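Local coordinates for SsDNA-binding protein essential for mitochondrial genome maintenance (Saccharomyces cerevisiae, PDB 6CQK) that binds single-stranded DNA preferentially and cooperatively, takes part in mitochondrial DNA replication and stimulates the PIF1 helicase, at residues 6-11 against 30-35; 64-69 against 97-102. All coordinates share one frame; numbering follows the deposited sequence.

Contact 1: 6-11 against 30-35; sequences MSIVGR and YSIASQ
The end of the first hairpin of an OB fold, where strands 3-20 and 26-34 diverge, is held by Arg11 and Ala33, an antiparallel hydrogen-bonded pair. Arg11 N gives a nearly straight bond (172°) to Ala33 O at 2.8 Å, and Ala33 N returns one to Arg11 O, approaching almost along its C=O axis. Beyond this pair the strands splay apart, their axes running at 96° to each other, and side chains take over from the backbone ladder. The lack of a side chain at Gly10 probably eases the crossing: its CA rests 3.7 Å from Ile32 CG2, and a CB there would be expected to meet that methyl and the Ala33 carbonyl. Ser34 reaches back with OG anti to its own N (chi1 163°) and donates to Val9 O at 3.2 Å, coming in tilted from the carbonyl plane. An alanine in this position would probably leave Val9 O without its side-chain donor. Beneath the crossing, Ile8 CG2 meets Ile32 CG2 at 3.7 Å, the two side chains lying obliquely across one another, while Ile32 also packs on Val70 and Ile47. The Arg11 guanidinium forms, through NH2, a salt bridge with Asp2 of the second subunit, and residues 6-9 pair with a strand of that subunit. Within the chain Met6, Ile8 and Gly10 bond through their backbones to Ala72, Val70 and Val68, as expected of the long, curled first strand of an OB fold, which pairs with both its hairpin partner and the fourth strand.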
loop_
_atom_site.group_PDB
_atom_site.type_symbol
_atom_site.label_atom_id
_atom_site.label_comp_id
_atom_site.label_asym_id
_atom_site.label_seq_id
_atom_site.Cartn_x
_atom_site.Cartn_y
_atom_site.Cartn_z
ATOM N N MET A 6 -7.260 -1.833 1.992
ATOM C CA MET A 6 -7.415 -0.429 1.529
ATOM C C MET A 6 -6.536 0.520 2.318
ATOM O O MET A 6 -6.365 0.350 3.531
ATOM C CB MET A 6 -8.823 0.016 1.768
ATOM C CG MET A 6 -9.100 1.396 1.207
ATOM S SD MET A 6 -10.606 1.517 0.221
ATOM C CE MET A 6 -10.686 0.132 -0.858
ATOM N N SER A 7 -5.932 1.465 1.641
ATOM C CA SER A 7 -5.196 2.527 2.323
ATOM C C SER A 7 -5.905 3.803 1.947
ATOM O O SER A 7 -6.199 4.000 0.786
ATOM C CB SER A 7 -3.738 2.567 1.869
ATOM O OG SER A 7 -3.192 1.251 1.842
ATOM N N ILE A 8 -6.200 4.633 2.943
ATOM C CA ILE A 8 -6.900 5.874 2.748
ATOM C C ILE A 8 -6.145 7.008 3.384
ATOM O O ILE A 8 -5.646 6.900 4.488
ATOM C CB ILE A 8 -8.230 5.782 3.427
ATOM C CG1 ILE A 8 -9.085 4.714 2.758
ATOM C CG2 ILE A 8 -8.970 7.126 3.371
ATOM C CD1 ILE A 8 -10.061 4.102 3.719
ATOM N N VAL A 9 -6.038 8.110 2.675
ATOM C CA VAL A 9 -5.737 9.373 3.297
ATOM C C VAL A 9 -6.924 10.282 3.189
ATOM O O VAL A 9 -7.448 10.540 2.067
ATOM C CB VAL A 9 -4.538 10.065 2.662
ATOM C CG1 VAL A 9 -4.360 11.466 3.252
ATOM C CG2 VAL A 9 -3.301 9.283 2.985
ATOM N N GLY A 10 -7.288 10.824 4.337
ATOM C CA GLY A 10 -8.469 11.625 4.408
ATOM C C GLY A 10 -8.712 12.185 5.762
ATOM O O GLY A 10 -7.882 12.061 6.663
ATOM N N ARG A 11 -9.864 12.820 5.926
ATOM C CA ARG A 11 -10.143 13.510 7.160
ATOM C C ARG A 11 -11.233 12.812 7.904
ATOM O O ARG A 11 -12.172 12.293 7.306
ATOM C CB ARG A 11 -10.528 14.967 6.891
ATOM C CG ARG A 11 -9.335 15.916 6.999
ATOM C CD ARG A 11 -9.373 17.043 6.057
ATOM N NE ARG A 11 -8.865 16.483 4.804
ATOM C CZ ARG A 11 -8.791 17.171 3.675
ATOM N NH1 ARG A 11 -9.177 18.462 3.628
ATOM N NH2 ARG A 11 -8.328 16.571 2.593
ATOM N N TYR A 30 -16.329 4.987 12.761
ATOM C CA TYR A 30 -16.171 6.356 12.331
ATOM C C TYR A 30 -16.031 6.353 10.822
ATOM O O TYR A 30 -15.794 5.302 10.198
ATOM C CB TYR A 30 -14.975 7.042 13.005
ATOM C CG TYR A 30 -13.596 6.586 12.528
ATOM C CD1 TYR A 30 -12.958 5.475 13.070
ATOM C CD2 TYR A 30 -12.930 7.279 11.536
ATOM C CE1 TYR A 30 -11.713 5.075 12.637
ATOM C CE2 TYR A 30 -11.679 6.857 11.114
ATOM C CZ TYR A 30 -11.079 5.746 11.666
ATOM O OH TYR A 30 -9.850 5.308 11.156
ATOM N N SER A 31 -16.223 7.519 10.236
ATOM C CA SER A 31 -16.120 7.672 8.796
ATOM C C SER A 31 -15.000 8.676 8.428
ATOM O O SER A 31 -14.707 9.577 9.215
ATOM C CB SER A 31 -17.451 8.104 8.211
ATOM O OG SER A 31 -17.917 9.242 8.911
ATOM N N ILE A 32 -14.329 8.400 7.292
ATOM C CA ILE A 32 -13.289 9.225 6.748
ATOM C C ILE A 32 -13.863 9.827 5.466
ATOM O O ILE A 32 -14.325 9.091 4.602
ATOM C CB ILE A 32 -12.022 8.367 6.392
ATOM C CG1 ILE A 32 -11.439 7.748 7.651
ATOM C CG2 ILE A 32 -10.924 9.209 5.721
ATOM C CD1 ILE A 32 -10.302 6.803 7.395
ATOM N N ALA A 33 -13.785 11.136 5.346
ATOM C CA ALA A 33 -14.065 11.781 4.104
ATOM C C ALA A 33 -12.762 11.940 3.369
ATOM O O ALA A 33 -11.850 12.575 3.897
ATOM C CB ALA A 33 -14.687 13.138 4.348
ATOM N N SER A 34 -12.659 11.377 2.164
ATOM C CA SER A 34 -11.439 11.438 1.373
ATOM C C SER A 34 -11.865 12.018 0.077
ATOM O O SER A 34 -12.717 11.477 -0.621
ATOM C CB SER A 34 -10.842 10.058 1.140
ATOM O OG SER A 34 -9.909 10.013 0.093
ATOM N N GLN A 35 -11.341 13.181 -0.238
ATOM C CA GLN A 35 -11.689 13.842 -1.463
ATOM C C GLN A 35 -10.450 14.268 -2.139
ATOM O O GLN A 35 -9.949 15.332 -1.876
ATOM C CB GLN A 35 -12.509 15.073 -1.206
ATOM C CG GLN A 35 -12.927 15.685 -2.500
ATOM C CD GLN A 35 -13.687 16.936 -2.324
ATOM O OE1 GLN A 35 -13.620 17.549 -1.300
ATOM N NE2 GLN A 35 -14.414 17.321 -3.325
#

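Contact 2: 64-69 against 97-102; sequences KGALVY and INLLKN
Val68 and Leu99 form the non-hydrogen-bonded pair at the middle of this contact, and the side they share is the tightly packed one. Val68 CG1 lies 3.8 Å from Ile97 CD1, which is carried inward because Ile97 CG1 stands anti to the backbone N (chi1 177°). Leu99 brings CD1 to 3.7 Å from Ala66 CB, and Ile12 of the adjacent strand 3-20 and Ile32 of strand 26-34 pack on Val68. Next to this pair the backbones are stitched by Tyr69 and Asn98 through two bonds, Tyr69 N to Asn98 O and Asn98 N to Tyr69 O, both 2.9 Å; Tyr69 N approaches Asn98 O in the carbonyl plane. The ladder belongs to the antiparallel hairpin of strands 67-77 and 89-99 in the OB fold, and it is interrupted by a beta bulge, beyond which Leu67 pairs with Lys101. There Leu67 O takes two donors, Leu100 N at 3.0 Å and Lys101 N on a lone pair, as the strand of 97-99 turns a corner at Leu100. Leu100, the extra residue of the bulge, lays its side chain over the face of Leu67 and Tyr69, its CG anti to the carbonyl carbon (chi1 -56°), and sets CD1 4.0 Å from Leu67 CG and close to Tyr69 CB. This face, partly open within the chain, is covered by other subunits: Leu100 packs on Leu100 of the third, while Asn98 OD1 accepts from Met1 N of the fourth, whose Phe3 ring meets that of Tyr69. Toward Lys101, on the solvent side, the grip slackens. The bond from Leu67 N to Lys101 O is weak, bent to 120°, and the exposed Lys101 folds its chain back until NZ reaches the carbonyl of its neighbour Asn102, whose OD1 accepts from Arg63 N.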
loop_
_atom_site.group_PDB
_atom_site.type_symbol
_atom_site.label_atom_id
_atom_site.label_comp_id
_atom_site.label_asym_id
_atom_site.label_seq_id
_atom_site.Cartn_x
_atom_site.Cartn_y
_atom_site.Cartn_z
ATOM N N LYS A 64 -11.927 15.064 15.732
ATOM C CA LYS A 64 -12.625 15.181 14.459
ATOM C C LYS A 64 -11.893 16.167 13.515
ATOM O O LYS A 64 -11.253 17.110 13.972
ATOM C CB LYS A 64 -14.081 15.585 14.729
ATOM C CG LYS A 64 -14.999 15.651 13.523
ATOM C CD LYS A 64 -16.472 15.822 13.984
ATOM C CE LYS A 64 -17.356 16.722 13.133
ATOM N NZ LYS A 64 -17.495 16.266 11.730
ATOM N N GLY A 65 -11.943 15.900 12.208
ATOM C CA GLY A 65 -11.250 16.710 11.206
ATOM C C GLY A 65 -9.781 16.365 11.006
ATOM O O GLY A 65 -9.095 16.968 10.168
ATOM N N ALA A 66 -9.269 15.427 11.789
ATOM C CA ALA A 66 -7.889 14.985 11.628
ATOM C C ALA A 66 -7.592 14.361 10.275
ATOM O O ALA A 66 -8.315 13.478 9.812
ATOM C CB ALA A 66 -7.556 13.981 12.682
ATOM N N LEU A 67 -6.544 14.862 9.629
ATOM C CA LEU A 67 -5.945 14.166 8.484
ATOM C C LEU A 67 -5.241 12.917 8.993
ATOM O O LEU A 67 -4.327 13.020 9.818
ATOM C CB LEU A 67 -4.942 15.046 7.748
ATOM C CG LEU A 67 -4.435 14.494 6.433
ATOM C CD1 LEU A 67 -5.566 14.360 5.446
ATOM C CD2 LEU A 67 -3.337 15.347 5.828
ATOM N N VAL A 68 -5.692 11.767 8.496
ATOM C CA VAL A 68 -5.161 10.460 8.879
ATOM C C VAL A 68 -4.724 9.642 7.670
ATOM O O VAL A 68 -5.175 9.885 6.545
ATOM C CB VAL A 68 -6.184 9.626 9.631
ATOM C CG1 VAL A 68 -6.490 10.310 10.905
ATOM C CG2 VAL A 68 -7.464 9.410 8.841
ATOM N N TYR A 69 -3.855 8.663 7.901
ATOM C CA TYR A 69 -3.545 7.622 6.880
ATOM C C TYR A 69 -3.935 6.314 7.529
ATOM O O TYR A 69 -3.349 5.959 8.536
ATOM C CB TYR A 69 -2.077 7.645 6.487
ATOM C CG TYR A 69 -1.592 6.424 5.772
ATOM C CD1 TYR A 69 -1.090 5.343 6.459
ATOM C CD2 TYR A 69 -1.588 6.363 4.408
ATOM C CE1 TYR A 69 -0.620 4.233 5.807
ATOM C CE2 TYR A 69 -1.148 5.243 3.744
ATOM C CZ TYR A 69 -0.659 4.184 4.449
ATOM O OH TYR A 69 -0.196 3.086 3.738
ATOM N N ILE A 97 -3.201 3.050 12.014
ATOM C CA ILE A 97 -3.498 4.424 11.774
ATOM C C ILE A 97 -2.301 5.280 12.011
ATOM O O ILE A 97 -1.561 5.047 12.938
ATOM C CB ILE A 97 -4.741 4.925 12.544
ATOM C CG1 ILE A 97 -4.947 6.432 12.283
ATOM C CG2 ILE A 97 -4.667 4.653 14.012
ATOM C CD1 ILE A 97 -6.364 6.879 12.515
ATOM N N ASN A 98 -2.109 6.266 11.132
ATOM C CA ASN A 98 -1.123 7.340 11.256
ATOM C C ASN A 98 -1.868 8.681 11.394
ATOM O O ASN A 98 -2.723 9.015 10.584
ATOM C CB ASN A 98 -0.287 7.316 9.995
ATOM C CG ASN A 98 1.135 7.591 10.265
ATOM O OD1 ASN A 98 1.476 8.733 10.488
ATOM N ND2 ASN A 98 1.999 6.571 10.208
ATOM N N LEU A 99 -1.609 9.415 12.460
ATOM C CA LEU A 99 -2.147 10.733 12.607
ATOM C C LEU A 99 -1.179 11.620 11.881
ATOM O O LEU A 99 -0.018 11.645 12.221
ATOM C CB LEU A 99 -2.234 11.120 14.061
ATOM C CG LEU A 99 -2.813 12.499 14.187
ATOM C CD1 LEU A 99 -4.287 12.531 13.767
ATOM C CD2 LEU A 99 -2.639 12.994 15.604
ATOM N N LEU A 100 -1.645 12.286 10.823
ATOM C CA LEU A 100 -0.809 13.194 10.035
ATOM C C LEU A 100 -0.923 14.599 10.547
ATOM O O LEU A 100 0.067 15.299 10.634
ATOM C CB LEU A 100 -1.205 13.115 8.568
ATOM C CG LEU A 100 -1.150 11.690 7.993
ATOM C CD1 LEU A 100 -1.600 11.674 6.549
ATOM C CD2 LEU A 100 0.260 11.131 8.096
ATOM N N LYS A 101 -2.140 15.007 10.870
ATOM C CA LYS A 101 -2.415 16.278 11.436
ATOM C C LYS A 101 -3.739 16.159 12.154
ATOM O O LYS A 101 -4.732 15.787 11.544
ATOM C CB LYS A 101 -2.526 17.341 10.341
ATOM C CG LYS A 101 -2.723 18.718 10.943
ATOM C CD LYS A 101 -3.346 19.792 10.056
ATOM C CE LYS A 101 -4.891 19.650 10.020
ATOM N NZ LYS A 101 -5.634 20.622 10.878
ATOM N N ASN A 102 -3.805 16.637 13.392
ATOM C CA ASN A 102 -5.055 16.617 14.175
ATOM C C ASN A 102 -6.079 17.763 13.890
ATOM O O ASN A 102 -5.792 18.657 13.094
ATOM C CB ASN A 102 -4.674 16.523 15.651
ATOM C CG ASN A 102 -5.528 15.531 16.412
ATOM O OD1 ASN A 102 -6.680 15.307 16.076
ATOM N ND2 ASN A 102 -4.993 14.994 17.490
#

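Contacts 1 and 2 meet along strands 3-20 and 67-77, neighbours in one curled sheet, and their centres lie 9 Å apart. The seam is a probable backbone hydrogen bond, Gly10 O to Val68 N at 2.9 Å, so the glycine over which the first strand crosses residues 30-35 also faces the strand that pairs with 97-102. Around it Val9 CG2 packs 3.7 Å from Tyr69 CD2, and Arg11 CG lies 3.3 Å from Gly65 O. Both contacts touch the second subunit, contact 1 through a shared ladder and contact 2 through Leu67 and Tyr69; contact 2 also reaches the third and fourth, joining the fold to its assembly.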